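Putative alcohol dehydrogenase (Sinorhizobium meliloti, PDB 4J6F) probably acts as a zinc-binding, NAD(P)-dependent alcohol dehydrogenase of the medium-chain family, interconverting alcohols and carbonyl compounds. Local coordinates at residues Gly272-Asp280 against Asp289-Glu297. Sequence-based numbering, arbitrary orientation.
Sequences GRPIDVVAD and DLLKILRPE
Arg295 sets its CG between the backbone N and the carbonyl carbon (chi1 80°) and bends again at chi3, which carries the guanidinium past the Ile275 carbonyl to Asp276 OD1. Asp276 turns its CG anti to its own carbonyl carbon (chi1 -62°), which lays the carboxylate alongside the arginine, its plane 15° from that of the guanidinium. The resulting salt bridge, 2.9 Å from Arg295 NH2 to Asp276 OD1, uses the syn side of the carboxylate, although the N-H...O angle is bent and each group lies somewhat out of the other's plane. The other oxygen, Asp276 OD2, accepts from the backbone N of Thr209. Proline suits position 274 because its compact ring lies over one guanidinium face, with Pro274 CB 3.5 Å from Arg295 NH2. A leucine in place of Arg295 would probably leave Asp276 OD1 without its charged mate and strip the Pro274 ring of its flat cover.

The backbones join where the helix ends: Arg295 N donates to Ile275 O at 3.2 Å, and a water links Ile275 N to Ile293 O. Beyond this polar end, Ile275 CG1 lies beside Ile293 CG2 at 3.8 Å. Beta-branched Val278 divides its methyls between two leucines: CG1 meets Leu290 CD2, and CG2 touches Leu294 CD1, 3.9 Å away, a methyl that also lies against the Ile275 and Asp276 carbonyl oxygens. Leu290 CD1 rests 3.6 Å from Asp280 CG; that carboxylate is held by Tyr300 OH at OD2 and by Thr213 OG1 and the backbone N of Val282 and Gly283 at OD1. Helix 287-293 is thereby packed against strand 277-280, the first half of a beta-alpha-beta crossover that continues into strand 299-302 within the six-stranded parallel sheet of a Rossmann-type nucleotide-binding domain.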
loop_
_atom_site.group_PDB
_atom_site.type_symbol
_atom_site.label_atom_id
_atom_site.label_comp_id
_atom_site.label_asym_id
_atom_site.label_seq_id
_atom_site.Cartn_x
_atom_site.Cartn_y
_atom_site.Cartn_z
ATOM N N GLY A 272 -2.717 25.366 -2.004
ATOM C CA GLY A 272 -1.310 25.048 -2.220
ATOM C C GLY A 272 -0.712 23.922 -1.392
ATOM O O GLY A 272 0.278 23.314 -1.814
ATOM N N ARG A 273 -1.291 23.640 -0.223
ATOM C CA ARG A 273 -0.786 22.573 0.660
ATOM C C ARG A 273 -0.808 21.226 -0.064
ATOM O O ARG A 273 -1.794 20.901 -0.731
ATOM C CB ARG A 273 -1.622 22.448 1.935
ATOM C CG ARG A 273 -2.140 23.749 2.530
ATOM C CD ARG A 273 -2.625 23.506 3.948
ATOM N NE ARG A 273 -1.505 23.136 4.812
ATOM C CZ ARG A 273 -0.952 23.936 5.721
ATOM N NH1 ARG A 273 -1.423 25.162 5.921
ATOM N NH2 ARG A 273 0.070 23.498 6.446
ATOM N N PRO A 274 0.275 20.436 0.056
ATOM C CA PRO A 274 0.246 19.151 -0.631
ATOM C C PRO A 274 -0.686 18.161 0.081
ATOM O O PRO A 274 -0.966 18.304 1.283
ATOM C CB PRO A 274 1.711 18.680 -0.579
ATOM C CG PRO A 274 2.492 19.819 -0.014
ATOM C CD PRO A 274 1.526 20.603 0.812
ATOM N N ILE A 275 -1.173 17.182 -0.670
ATOM C CA ILE A 275 -2.095 16.199 -0.144
ATOM C C ILE A 275 -1.308 15.064 0.483
ATOM O O ILE A 275 -0.533 14.398 -0.197
ATOM C CB ILE A 275 -3.019 15.652 -1.252
ATOM C CG1 ILE A 275 -3.803 16.788 -1.915
ATOM C CG2 ILE A 275 -3.951 14.582 -0.697
ATOM C CD1 ILE A 275 -4.653 17.617 -0.969
ATOM N N ASP A 276 -1.515 14.854 1.777
ATOM C CA ASP A 276 -0.779 13.845 2.527
ATOM C C ASP A 276 -1.423 12.480 2.368
ATOM O O ASP A 276 -0.738 11.459 2.263
ATOM C CB ASP A 276 -0.728 14.236 4.007
ATOM C CG ASP A 276 0.010 15.552 4.233
ATOM O OD1 ASP A 276 1.220 15.613 3.909
ATOM O OD2 ASP A 276 -0.618 16.524 4.709
ATOM N N VAL A 277 -2.753 12.473 2.362
ATOM C CA VAL A 277 -3.518 11.242 2.375
ATOM C C VAL A 277 -4.701 11.365 1.439
ATOM O O VAL A 277 -5.355 12.409 1.387
ATOM C CB VAL A 277 -4.046 10.901 3.787
ATOM C CG1 VAL A 277 -4.977 9.699 3.722
ATOM C CG2 VAL A 277 -2.894 10.646 4.759
ATOM N N VAL A 278 -4.962 10.295 0.701
ATOM C CA VAL A 278 -6.179 10.181 -0.054
ATOM C C VAL A 278 -6.980 9.057 0.577
ATOM O O VAL A 278 -6.463 7.958 0.783
ATOM C CB VAL A 278 -5.893 9.885 -1.537
ATOM C CG1 VAL A 278 -7.129 9.339 -2.244
ATOM C CG2 VAL A 278 -5.391 11.133 -2.237
ATOM N N ALA A 279 -8.224 9.376 0.940
ATOM C CA ALA A 279 -9.224 8.406 1.374
ATOM C C ALA A 279 -10.185 8.241 0.198
ATOM O O ALA A 279 -10.932 9.165 -0.158
ATOM C CB ALA A 279 -9.952 8.910 2.609
ATOM N N ASP A 280 -10.132 7.078 -0.434
ATOM C CA ASP A 280 -10.889 6.820 -1.652
ATOM C C ASP A 280 -12.069 5.898 -1.391
ATOM O O ASP A 280 -11.898 4.804 -0.852
ATOM C CB ASP A 280 -9.975 6.188 -2.689
ATOM C CG ASP A 280 -10.637 6.017 -4.031
ATOM O OD1 ASP A 280 -11.673 6.665 -4.315
ATOM O OD2 ASP A 280 -10.095 5.228 -4.826
ATOM N N ASP A 289 -5.883 9.201 -11.105
ATOM C CA ASP A 289 -5.758 10.628 -10.857
ATOM C C ASP A 289 -5.402 10.913 -9.409
ATOM O O ASP A 289 -4.614 11.815 -9.121
ATOM C CB ASP A 289 -7.031 11.369 -11.263
ATOM C CG ASP A 289 -7.083 11.657 -12.748
ATOM O OD1 ASP A 289 -6.081 11.409 -13.465
ATOM O OD2 ASP A 289 -8.129 12.151 -13.203
ATOM N N LEU A 290 -5.985 10.133 -8.503
ATOM C CA LEU A 290 -5.711 10.286 -7.095
ATOM C C LEU A 290 -4.232 10.021 -6.789
ATOM O O LEU A 290 -3.612 10.766 -6.025
ATOM C CB LEU A 290 -6.598 9.353 -6.302
ATOM C CG LEU A 290 -8.066 9.719 -6.353
ATOM C CD1 LEU A 290 -8.867 8.573 -5.772
ATOM C CD2 LEU A 290 -8.327 11.005 -5.589
ATOM N N LEU A 291 -3.673 8.971 -7.399
ATOM C CA LEU A 291 -2.240 8.679 -7.284
ATOM C C LEU A 291 -1.375 9.798 -7.854
ATOM O O LEU A 291 -0.256 10.013 -7.384
ATOM C CB LEU A 291 -1.872 7.360 -7.965
ATOM C CG LEU A 291 -2.567 6.051 -7.563
ATOM C CD1 LEU A 291 -1.914 4.894 -8.311
ATOM C CD2 LEU A 291 -2.554 5.797 -6.059
ATOM N N LYS A 292 -1.885 10.505 -8.861
ATOM C CA LYS A 292 -1.171 11.650 -9.427
ATOM C C LYS A 292 -1.128 12.821 -8.443
ATOM O O LYS A 292 -0.084 13.451 -8.260
ATOM C CB LYS A 292 -1.806 12.091 -10.742
ATOM C CG LYS A 292 -1.637 11.110 -11.892
ATOM C CD LYS A 292 -2.361 11.602 -13.147
ATOM C CE LYS A 292 -1.852 12.966 -13.605
ATOM N NZ LYS A 292 -2.847 13.703 -14.425
ATOM N N ILE A 293 -2.274 13.090 -7.818
ATOM C CA ILE A 293 -2.467 14.206 -6.887
ATOM C C ILE A 293 -1.686 14.013 -5.587
ATOM O O ILE A 293 -1.125 14.957 -5.041
ATOM C CB ILE A 293 -3.968 14.380 -6.582
ATOM C CG1 ILE A 293 -4.675 15.005 -7.789
ATOM C CG2 ILE A 293 -4.190 15.220 -5.335
ATOM C CD1 ILE A 293 -6.153 14.673 -7.902
ATOM N N LEU A 294 -1.665 12.778 -5.105
ATOM C CA LEU A 294 -1.001 12.410 -3.875
ATOM C C LEU A 294 0.478 12.822 -3.900
ATOM O O LEU A 294 1.184 12.564 -4.882
ATOM C CB LEU A 294 -1.145 10.901 -3.694
ATOM C CG LEU A 294 -0.930 10.302 -2.313
ATOM C CD1 LEU A 294 -1.669 11.098 -1.245
ATOM C CD2 LEU A 294 -1.391 8.853 -2.323
ATOM N N ARG A 295 0.937 13.473 -2.827
ATOM C CA ARG A 295 2.336 13.920 -2.724
ATOM C C ARG A 295 3.236 12.705 -2.629
ATOM O O ARG A 295 2.799 11.656 -2.138
ATOM C CB ARG A 295 2.552 14.801 -1.489
ATOM C CG ARG A 295 2.706 14.019 -0.198
ATOM C CD ARG A 295 2.669 14.917 1.015
ATOM N NE ARG A 295 3.875 15.726 1.071
ATOM C CZ ARG A 295 3.997 16.859 1.753
ATOM N NH1 ARG A 295 5.145 17.515 1.719
ATOM N NH2 ARG A 295 2.977 17.345 2.453
ATOM N N PRO A 296 4.500 12.837 -3.082
ATOM C CA PRO A 296 5.436 11.706 -2.946
ATOM C C PRO A 296 5.586 11.300 -1.478
ATOM O O PRO A 296 5.602 12.166 -0.616
ATOM C CB PRO A 296 6.749 12.264 -3.508
ATOM C CG PRO A 296 6.350 13.424 -4.367
ATOM C CD PRO A 296 5.131 14.010 -3.713
ATOM N N GLU A 297 5.670 9.997 -1.205
ATOM C CA GLU A 297 5.653 9.442 0.169
ATOM C C GLU A 297 4.287 9.554 0.845
ATOM O O GLU A 297 4.162 9.329 2.048
ATOM C CB GLU A 297 6.742 10.053 1.048
ATOM C CG GLU A 297 8.134 9.799 0.489
ATOM C CD GLU A 297 9.259 10.314 1.372
ATOM O OE1 GLU A 297 10.124 9.496 1.777
ATOM O OE2 GLU A 297 9.280 11.536 1.650
HETATM O O HOH W 1 -0.284 16.919 -3.129
#